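Side-chain contacts in PcaV transcriptional regulator (Streptomyces coelicolor, PDB 4G9Y), which probably acts as a MarR-family, winged helix-turn-helix DNA-binding transcription factor and has a binding site for 3,4-dihydroxybenzoate: residues A23-L26 / L27-M31; E35-S38 / P39-A42; I69-V72 / V73-G77; A122-A126 / D127-V131. All coordinates share one frame; numbering follows the deposited sequence. Where two conformers were deposited one is given.

Contacts 1 and 2 lie side by side, with centres about 12 Å apart, and W28 of contact 1 packs on S38 and Y41 of contact 2. Each holds a residue of the 3,4-dihydroxybenzoate site, H24 and S38, whose side chains are about 6 Å apart. No such ligand is bound to this chain. Contact 2 also meets contact 3, about 10 Å away between centres, through Q40 against V72, R75 and L76. This chain of contacts runs from the ligand site into the winged helix-turn-helix. Contact 4 stands apart, its centre about 37 Å from that of contact 3. Like contact 1, it touches the second subunit.

Contact 1 of 4, residues A23-L26 / L27-M31; sequences AHYL and LWNTM
L26 and T30 meet one turn apart on helix 13-31. The oxygen L26 O is gripped twice by T30. It accepts from T30 N at 3.0 Å and from the hydroxyl T30 OG1 at 3.2 Å. The T30 hydroxyl can turn back because chi1 (61°) sets OG1 between the backbone N and the carbonyl carbon. T30 CG2 then lies 4.1 Å from L26 CD1, a light methyl contact.
N29 grips the turn in the same double way. N29 N and N29 ND2 reach Y25 O from opposite faces of its carbonyl plane. The amide bond is 2.9 Å from N29 ND2 to Y25 O and fairly straight at 161°. The same nitrogen sits over the centre of one face of the Y25 ring, 3.3 Å above the plane. The bond to Y25 O probably fixes the amide where its nitrogen faces the ring.
L27 CG passes 3.8 Å from A23 O, the oxygen that accepts from L27 N.
L26 and L27 pack on A143 of the second subunit. H24, a residue of the 3,4-dihydroxybenzoate site, hydrogen-bonds to N117 and meets F120 edge-to-face on helix 100-121. W28 hydrogen-bonds through NE1 to T36 O and packs between helices 38-49 and 100-121.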
loop_
_atom_site.group_PDB
_atom_site.type_symbol
_atom_site.label_atom_id
_atom_site.label_comp_id
_atom_site.label_asym_id
_atom_site.label_seq_id
_atom_site.Cartn_x
_atom_site.Cartn_y
_atom_site.Cartn_z
ATOM N N ALA A 23 0.605 -4.309 -8.023
ATOM C CA ALA A 23 0.518 -5.411 -8.969
ATOM C C ALA A 23 -0.153 -6.625 -8.326
ATOM O O ALA A 23 -0.944 -7.309 -8.964
ATOM C CB ALA A 23 1.911 -5.771 -9.483
ATOM N N HIS A 24 0.145 -6.892 -7.060
ATOM C CA HIS A 24 -0.502 -8.019 -6.388
ATOM C C HIS A 24 -2.001 -7.748 -6.186
ATOM O O HIS A 24 -2.843 -8.633 -6.360
ATOM C CB HIS A 24 0.166 -8.310 -5.043
ATOM C CG HIS A 24 -0.304 -9.582 -4.420
ATOM N ND1 HIS A 24 -1.400 -9.640 -3.591
ATOM C CD2 HIS A 24 0.142 -10.853 -4.547
ATOM C CE1 HIS A 24 -1.601 -10.893 -3.220
ATOM N NE2 HIS A 24 -0.675 -11.647 -3.782
ATOM N N TYR A 25 -2.329 -6.511 -5.827
ATOM C CA TYR A 25 -3.726 -6.104 -5.649
ATOM C C TYR A 25 -4.491 -6.233 -6.964
ATOM O O TYR A 25 -5.638 -6.689 -6.986
ATOM C CB TYR A 25 -3.786 -4.658 -5.127
ATOM C CG TYR A 25 -5.180 -4.096 -4.950
ATOM C CD1 TYR A 25 -5.760 -3.297 -5.927
ATOM C CD2 TYR A 25 -5.911 -4.353 -3.790
ATOM C CE1 TYR A 25 -7.037 -2.775 -5.757
ATOM C CE2 TYR A 25 -7.177 -3.838 -3.612
ATOM C CZ TYR A 25 -7.738 -3.052 -4.598
ATOM O OH TYR A 25 -9.000 -2.539 -4.418
ATOM N N LEU A 26 -3.850 -5.849 -8.061
ATOM C CA LEU A 26 -4.453 -6.005 -9.389
ATOM C C LEU A 26 -4.747 -7.474 -9.702
ATOM O O LEU A 26 -5.823 -7.806 -10.195
ATOM C CB LEU A 26 -3.552 -5.395 -10.474
ATOM C CG LEU A 26 -3.959 -5.661 -11.928
ATOM C CD1 LEU A 26 -5.231 -4.914 -12.282
ATOM C CD2 LEU A 26 -2.831 -5.313 -12.899
ATOM N N LEU A 27 -3.804 -8.362 -9.403
ATOM C CA LEU A 27 -4.015 -9.780 -9.696
ATOM C C LEU A 27 -5.076 -10.399 -8.796
ATOM O O LEU A 27 -5.807 -11.293 -9.216
ATOM C CB LEU A 27 -2.714 -10.574 -9.581
ATOM C CG LEU A 27 -1.783 -10.587 -10.795
ATOM C CD1 LEU A 27 -0.825 -11.756 -10.659
ATOM C CD2 LEU A 27 -2.563 -10.683 -12.106
ATOM N N TRP A 28 -5.163 -9.932 -7.554
ATOM C CA TRP A 28 -6.242 -10.391 -6.683
ATOM C C TRP A 28 -7.581 -10.085 -7.327
ATOM O O TRP A 28 -8.483 -10.925 -7.369
ATOM C CB TRP A 28 -6.185 -9.739 -5.302
ATOM C CG TRP A 28 -7.328 -10.206 -4.377
ATOM C CD1 TRP A 28 -8.632 -9.768 -4.371
ATOM C CD2 TRP A 28 -7.236 -11.198 -3.344
ATOM N NE1 TRP A 28 -9.350 -10.431 -3.393
ATOM C CE2 TRP A 28 -8.513 -11.311 -2.753
ATOM C CE3 TRP A 28 -6.182 -11.988 -2.847
ATOM C CZ2 TRP A 28 -8.771 -12.190 -1.708
ATOM C CZ3 TRP A 28 -6.446 -12.862 -1.809
ATOM C CH2 TRP A 28 -7.729 -12.957 -1.251
ATOM N N ASN A 29 -7.714 -8.870 -7.831
ATOM C CA ASN A 29 -8.975 -8.446 -8.399
ATOM C C ASN A 29 -9.299 -9.128 -9.729
ATOM O O ASN A 29 -10.463 -9.378 -10.034
ATOM C CB ASN A 29 -9.054 -6.912 -8.486
ATOM C CG ASN A 29 -9.367 -6.286 -7.140
ATOM O OD1 ASN A 29 -10.529 -6.175 -6.757
ATOM N ND2 ASN A 29 -8.331 -5.932 -6.388
ATOM N N THR A 30 -8.284 -9.473 -10.506
ATOM C CA THR A 30 -8.561 -10.101 -11.793
ATOM C C THR A 30 -8.592 -11.633 -11.714
ATOM O O THR A 30 -9.264 -12.275 -12.499
ATOM C CB THR A 30 -7.571 -9.652 -12.879
ATOM O OG1 THR A 30 -6.258 -10.022 -12.488
ATOM C CG2 THR A 30 -7.614 -8.134 -13.078
ATOM N N MET A 31 -7.889 -12.226 -10.760
ATOM C CA MET A 31 -7.792 -13.685 -10.723
ATOM C C MET A 31 -8.462 -14.341 -9.508
ATOM O O MET A 31 -8.651 -15.560 -9.472
ATOM C CB MET A 31 -6.327 -14.127 -10.782
ATOM C CG MET A 31 -5.641 -13.833 -12.106
ATOM S SD MET A 31 -3.966 -14.487 -12.038
ATOM C CE MET A 31 -4.296 -16.259 -11.928
#

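Contact 2 of 4, residues E35-S38 / P39-A42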
loop_
_atom_site.group_PDB
_atom_site.type_symbol
_atom_site.label_atom_id
_atom_site.label_comp_id
_atom_site.label_asym_id
_atom_site.label_seq_id
_atom_site.Cartn_x
_atom_site.Cartn_y
_atom_site.Cartn_z
ATOM N N GLU A 35 -15.155 -9.060 -5.800
ATOM C CA GLU A 35 -16.142 -8.840 -4.745
ATOM C C GLU A 35 -15.582 -9.088 -3.341
ATOM O O GLU A 35 -15.771 -8.280 -2.436
ATOM C CB GLU A 35 -17.372 -9.720 -4.983
ATOM C CG GLU A 35 -18.579 -9.324 -4.147
ATOM C CD GLU A 35 -19.843 -10.041 -4.581
ATOM O OE1 GLU A 35 -19.806 -10.714 -5.635
ATOM O OE2 GLU A 35 -20.871 -9.934 -3.871
ATOM N N THR A 36 -14.901 -10.212 -3.155
ATOM C CA THR A 36 -14.334 -10.519 -1.852
ATOM C C THR A 36 -12.920 -9.955 -1.775
ATOM O O THR A 36 -12.077 -10.274 -2.597
ATOM C CB THR A 36 -14.308 -12.027 -1.602
ATOM O OG1 THR A 36 -15.639 -12.538 -1.708
ATOM C CG2 THR A 36 -13.757 -12.340 -0.215
ATOM N N THR A 37 -12.664 -9.101 -0.798
ATOM C CA THR A 37 -11.334 -8.529 -0.663
ATOM C C THR A 37 -10.410 -9.469 0.106
ATOM O O THR A 37 -10.852 -10.433 0.728
ATOM C CB THR A 37 -11.381 -7.204 0.078
ATOM O OG1 THR A 37 -11.870 -7.436 1.399
ATOM C CG2 THR A 37 -12.310 -6.226 -0.620
ATOM N N SER A 38 -9.119 -9.168 0.063
ATOM C CA SER A 38 -8.131 -9.899 0.840
ATOM C C SER A 38 -8.431 -9.943 2.365
ATOM O O SER A 38 -8.379 -11.017 2.968
ATOM C CB SER A 38 -6.726 -9.343 0.553
ATOM O OG SER A 38 -5.739 -10.219 1.044
ATOM N N PRO A 39 -8.753 -8.787 2.987
ATOM C CA PRO A 39 -9.104 -8.828 4.416
ATOM C C PRO A 39 -10.379 -9.637 4.693
ATOM O O PRO A 39 -10.459 -10.337 5.702
ATOM C CB PRO A 39 -9.342 -7.350 4.755
ATOM C CG PRO A 39 -8.529 -6.597 3.735
ATOM C CD PRO A 39 -8.730 -7.398 2.484
ATOM N N GLN A 40 -11.361 -9.550 3.808
ATOM C CA GLN A 40 -12.565 -10.340 3.981
ATOM C C GLN A 40 -12.242 -11.822 3.935
ATOM O O GLN A 40 -12.735 -12.603 4.757
ATOM C CB GLN A 40 -13.608 -9.982 2.923
ATOM C CG GLN A 40 -14.190 -8.594 3.122
ATOM C CD GLN A 40 -14.971 -8.094 1.916
ATOM O OE1 GLN A 40 -15.181 -8.826 0.953
ATOM N NE2 GLN A 40 -15.418 -6.837 1.976
ATOM N N TYR A 41 -11.409 -12.215 2.979
ATOM C CA TYR A 41 -11.016 -13.614 2.891
ATOM C C TYR A 41 -10.254 -14.063 4.142
ATOM O O TYR A 41 -10.434 -15.187 4.621
ATOM C CB TYR A 41 -10.186 -13.892 1.623
ATOM C CG TYR A 41 -9.696 -15.309 1.603
ATOM C CD1 TYR A 41 -10.489 -16.335 1.108
ATOM C CD2 TYR A 41 -8.450 -15.634 2.132
ATOM C CE1 TYR A 41 -10.036 -17.658 1.119
ATOM C CE2 TYR A 41 -8.003 -16.940 2.160
ATOM C CZ TYR A 41 -8.791 -17.945 1.651
ATOM O OH TYR A 41 -8.306 -19.236 1.687
ATOM N N ALA A 42 -9.378 -13.201 4.658
ATOM C CA ALA A 42 -8.634 -13.537 5.868
ATOM C C ALA A 42 -9.567 -13.839 7.042
ATOM O O ALA A 42 -9.294 -14.733 7.864
ATOM C CB ALA A 42 -7.639 -12.409 6.235
#
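T37 and Q40 form a capping box at the start of helix 38-49. T37 is the N-cap. Its OG1 accepts from Q40 N at 3.2 Å. In return T37 N donates to Q40 OE1 at 3.1 Å. The two bonds are nearly equal in straightness, but T37 N comes in from above the plane of the Q40 amide, 65° out of it. The box needs T37 OG1 to face the helix. It does so by sitting between the backbone N and the carbonyl carbon (chi1 63°).
The tight part lies around Q40. Its chain is extended beyond CG and crosses the T37 side chain at a slant. T37 OG1 is only 3.1 Å from Q40 CG and touches Q40 CD as well. T36 CG2 also rests 3.9 Å from Q40 CB. Q40 is buried, and V72, R75 and L76 of helix 66-78 pack on it. T36 is buried too. Its OG1 is hydrogen-bonded to R79, and its side chain also packs on L109 of helix 100-121.
The loose side is that of E35. It is exposed and poorly ordered, and its side chain stays 6.1 Å or more from residues 39-42.
P39 and S38 are partly exposed. S38 belongs to the 3,4-dihydroxybenzoate site, and its side chain touches W28.
Past the cap the first turn closes by routine backbone bonds, Y41 N to T37 O and A42 N to S38 O. S38 CB lies 3.4 Å from P39 CD, a closeness that comes largely with the peptide bond into proline.

Contact 3 of 4, residues I69-V72 / V73-G77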
loop_
_atom_site.group_PDB
_atom_site.type_symbol
_atom_site.label_atom_id
_atom_site.label_comp_id
_atom_site.label_asym_id
_atom_site.label_seq_id
_atom_site.Cartn_x
_atom_site.Cartn_y
_atom_site.Cartn_z
ATOM N N ILE A 69 -12.757 -4.369 11.327
ATOM C CA ILE A 69 -13.310 -5.707 11.501
ATOM C C ILE A 69 -14.839 -5.646 11.561
ATOM O O ILE A 69 -15.521 -6.480 10.973
ATOM C CB ILE A 69 -12.705 -6.480 12.709
ATOM C CG1 ILE A 69 -13.254 -7.908 12.750
ATOM C CG2 ILE A 69 -12.982 -5.785 14.026
ATOM C CD1 ILE A 69 -12.644 -8.812 11.690
ATOM N N ALA A 70 -15.371 -4.630 12.232
ATOM C CA ALA A 70 -16.815 -4.408 12.279
ATOM C C ALA A 70 -17.390 -4.262 10.878
ATOM O O ALA A 70 -18.431 -4.834 10.551
ATOM C CB ALA A 70 -17.139 -3.176 13.114
ATOM N N GLU A 71 -16.706 -3.493 10.040
ATOM C CA GLU A 71 -17.151 -3.299 8.669
ATOM C C GLU A 71 -17.069 -4.597 7.847
ATOM O O GLU A 71 -17.997 -4.938 7.116
ATOM C CB GLU A 71 -16.338 -2.182 8.013
ATOM C CG GLU A 71 -16.443 -2.127 6.500
ATOM C CD GLU A 71 -15.248 -1.435 5.867
ATOM O OE1 GLU A 71 -14.696 -0.500 6.487
ATOM O OE2 GLU A 71 -14.851 -1.839 4.754
ATOM N N VAL A 72 -15.958 -5.315 7.964
ATOM C CA VAL A 72 -15.794 -6.586 7.253
ATOM C C VAL A 72 -16.880 -7.603 7.656
ATOM O O VAL A 72 -17.532 -8.220 6.807
ATOM C CB VAL A 72 -14.392 -7.181 7.501
ATOM C CG1 VAL A 72 -14.330 -8.633 7.042
ATOM C CG2 VAL A 72 -13.322 -6.340 6.802
ATOM N N VAL A 73 -17.095 -7.744 8.957
ATOM C CA VAL A 73 -18.084 -8.681 9.473
ATOM C C VAL A 73 -19.495 -8.328 9.013
ATOM O O VAL A 73 -20.263 -9.212 8.633
ATOM C CB VAL A 73 -18.015 -8.760 11.007
ATOM C CG1 VAL A 73 -19.287 -9.360 11.583
ATOM C CG2 VAL A 73 -16.777 -9.545 11.427
ATOM N N SER A 74 -19.831 -7.040 9.020
ATOM C CA SER A 74 -21.144 -6.604 8.537
ATOM C C SER A 74 -21.354 -6.980 7.070
ATOM O O SER A 74 -22.431 -7.458 6.672
ATOM C CB SER A 74 -21.314 -5.093 8.726
ATOM O OG SER A 74 -22.476 -4.630 8.059
ATOM N N ARG A 75 -20.320 -6.771 6.261
ATOM C CA ARG A 75 -20.413 -7.081 4.842
ATOM C C ARG A 75 -20.532 -8.579 4.577
ATOM O O ARG A 75 -21.375 -8.994 3.808
ATOM C CB ARG A 75 -19.236 -6.477 4.070
ATOM C CG ARG A 75 -19.340 -4.968 3.984
ATOM C CD ARG A 75 -18.220 -4.337 3.188
ATOM N NE ARG A 75 -18.259 -2.882 3.321
ATOM C CZ ARG A 75 -17.304 -2.060 2.896
ATOM N NH1 ARG A 75 -16.220 -2.546 2.303
ATOM N NH2 ARG A 75 -17.432 -0.751 3.068
ATOM N N LEU A 76 -19.700 -9.384 5.231
ATOM C CA LEU A 76 -19.778 -10.837 5.077
ATOM C C LEU A 76 -21.127 -11.360 5.578
ATOM O O LEU A 76 -21.690 -12.303 5.019
ATOM C CB LEU A 76 -18.611 -11.516 5.808
ATOM C CG LEU A 76 -17.223 -11.172 5.251
ATOM C CD1 LEU A 76 -16.106 -11.773 6.108
ATOM C CD2 LEU A 76 -17.084 -11.639 3.823
ATOM N N GLY A 77 -21.639 -10.730 6.628
ATOM C CA GLY A 77 -22.943 -11.081 7.163
ATOM C C GLY A 77 -24.051 -10.841 6.153
ATOM O O GLY A 77 -24.916 -11.692 5.947
#
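The charged contact joins E71 and R75, one turn apart on helix 66-78. The two side chains lie side by side and point the same way. E71 OE2 forms a salt bridge with R75 NH1 at 2.9 Å, yet it comes over one face of the guanidinium. R75 CZ is 3.1 Å from the same oxygen, and no N-H points at it. The carboxylate and guanidinium planes are turned 44° apart. The attraction is one of charge, not of a directed bond. An alanine at E71 would probably leave the R75 guanidinium without its charge partner and freer to swing.
The apolar contacts lie on another side of the helix. V72 CG1 meets L76 CD1 at 3.7 Å, with the two chains alongside each other. I69 CG1 and V73 CG2 touch more lightly at 4.1 Å.
Backbone bonds complete the set. L76 N to V72 O (2.9 Å) and V73 N to I69 O are the straightest.
Helix 66-78 is probably the DNA-recognition helix, as in other MarR proteins. I69 and V72 pack on helix 38-49. I69, A70 and V73 meet helix 55-62, and V73 and L76 rest on strand 82-86.

Contact 4 of 4, residues A122-A126 / D127-V131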
loop_
_atom_site.group_PDB
_atom_site.type_symbol
_atom_site.label_atom_id
_atom_site.label_comp_id
_atom_site.label_asym_id
_atom_site.label_seq_id
_atom_site.Cartn_x
_atom_site.Cartn_y
_atom_site.Cartn_z
ATOM N N ALA A 122 5.450 -16.369 -11.174
ATOM C CA ALA A 122 5.831 -17.159 -12.358
ATOM C C ALA A 122 6.905 -16.617 -13.342
ATOM O O ALA A 122 7.518 -17.413 -14.040
ATOM C CB ALA A 122 4.600 -17.581 -13.127
ATOM N N PRO A 123 7.097 -15.282 -13.444
ATOM C CA PRO A 123 8.199 -14.793 -14.295
ATOM C C PRO A 123 9.569 -15.204 -13.757
ATOM O O PRO A 123 10.555 -15.165 -14.473
ATOM C CB PRO A 123 8.080 -13.272 -14.177
ATOM C CG PRO A 123 6.694 -13.031 -13.796
ATOM C CD PRO A 123 6.207 -14.187 -13.023
ATOM N N LEU A 124 9.618 -15.590 -12.492
ATOM C CA LEU A 124 10.875 -15.970 -11.858
ATOM C C LEU A 124 11.060 -17.490 -11.859
ATOM O O LEU A 124 10.122 -18.239 -11.558
ATOM C CB LEU A 124 10.880 -15.472 -10.419
ATOM C CG LEU A 124 10.593 -13.973 -10.244
ATOM C CD1 LEU A 124 10.823 -13.601 -8.788
ATOM C CD2 LEU A 124 11.444 -13.089 -11.163
ATOM N N ALA A 125 12.266 -17.942 -12.183
ATOM C CA ALA A 125 12.600 -19.356 -12.032
ATOM C C ALA A 125 12.549 -19.696 -10.542
ATOM O O ALA A 125 12.609 -18.797 -9.695
ATOM C CB ALA A 125 13.985 -19.634 -12.600
ATOM N N ALA A 126 12.421 -20.973 -10.209
ATOM C CA ALA A 126 12.357 -21.376 -8.796
ATOM C C ALA A 126 13.520 -20.839 -7.955
ATOM O O ALA A 126 13.314 -20.387 -6.836
ATOM C CB ALA A 126 12.246 -22.906 -8.663
ATOM N N ASP A 127 14.741 -20.863 -8.477
ATOM C CA ASP A 127 15.885 -20.322 -7.743
ATOM C C ASP A 127 15.744 -18.819 -7.502
ATOM O O ASP A 127 16.125 -18.299 -6.452
ATOM C CB ASP A 127 17.193 -20.587 -8.486
ATOM C CG ASP A 127 17.614 -22.036 -8.431
ATOM O OD1 ASP A 127 16.971 -22.817 -7.697
ATOM O OD2 ASP A 127 18.591 -22.391 -9.125
ATOM N N GLU A 128 15.210 -18.110 -8.491
ATOM C CA GLU A 128 15.030 -16.667 -8.353
ATOM C C GLU A 128 13.930 -16.319 -7.356
ATOM O O GLU A 128 13.998 -15.285 -6.707
ATOM C CB GLU A 128 14.708 -16.029 -9.703
ATOM C CG GLU A 128 15.797 -16.205 -10.740
ATOM C CD GLU A 128 15.428 -15.579 -12.070
ATOM O OE1 GLU A 128 14.365 -15.943 -12.623
ATOM O OE2 GLU A 128 16.188 -14.709 -12.556
ATOM N N GLN A 129 12.897 -17.155 -7.274
ATOM C CA GLN A 129 11.819 -16.926 -6.311
ATOM C C GLN A 129 12.367 -16.991 -4.885
ATOM O O GLN A 129 11.987 -16.201 -4.042
ATOM C CB GLN A 129 10.665 -17.915 -6.502
ATOM C CG GLN A 129 9.997 -17.814 -7.886
ATOM C CD GLN A 129 8.849 -18.795 -8.083
ATOM O OE1 GLN A 129 8.243 -19.269 -7.120
ATOM N NE2 GLN A 129 8.534 -19.095 -9.344
ATOM N N ALA A 130 13.280 -17.915 -4.620
ATOM C CA ALA A 130 13.865 -17.995 -3.285
ATOM C C ALA A 130 14.707 -16.757 -2.991
ATOM O O ALA A 130 14.706 -16.249 -1.873
ATOM C CB ALA A 130 14.695 -19.263 -3.129
ATOM N N VAL A 131 15.432 -16.268 -3.994
ATOM C CA VAL A 131 16.195 -15.026 -3.830
ATOM C C VAL A 131 15.266 -13.824 -3.600
ATOM O O VAL A 131 15.521 -12.993 -2.713
ATOM C CB VAL A 131 17.151 -14.786 -5.026
ATOM C CG1 VAL A 131 17.675 -13.350 -5.038
ATOM C CG2 VAL A 131 18.323 -15.760 -4.949
#
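Q129 and E128 both reach back from the first turn of helix 126-144 to the residues before it, L124 and A125. The arrangement is half of a capping box. E128 bonds to the backbone N of the N-cap, A125, but alanine has no side-chain oxygen to return the bond. Together the two side chains grip the N-H and the C=O of the peptide between L124 and A125.
Q129 can be followed from its root. CB lies 3.6 Å from A126 O. CG lies beside the backbone N and opposite the carbonyl carbon (chi1 -61°), where it sits 3.3 Å from A125 O and against L124 CB. The chain then stays extended, chi2 180°. CD comes to 3.7 Å from L124 O. At the tip, NE2 donates to L124 O at 2.9 Å, almost straight at 170°. L124 O lies in the plane of the Q129 amide, while NE2 stands above the L124 carbonyl plane. A leucine in its place has no N-H for L124 O, and the residues before the helix would probably be held less firmly.
The Q129 backbone helps as well, since Q129 N donates to A125 O. L124 is buried, and its CB also touches E128 CB.
E128 is the second grip. Its OE1 is also held from outside, in a salt bridge with R138 of the second subunit. R138 of that subunit also hydrogen-bonds to P123 O, so the turn belongs to the dimer interface. Toward its own chain, E128 OE1 uses the anti lone pair to accept from A125 N at 2.9 Å.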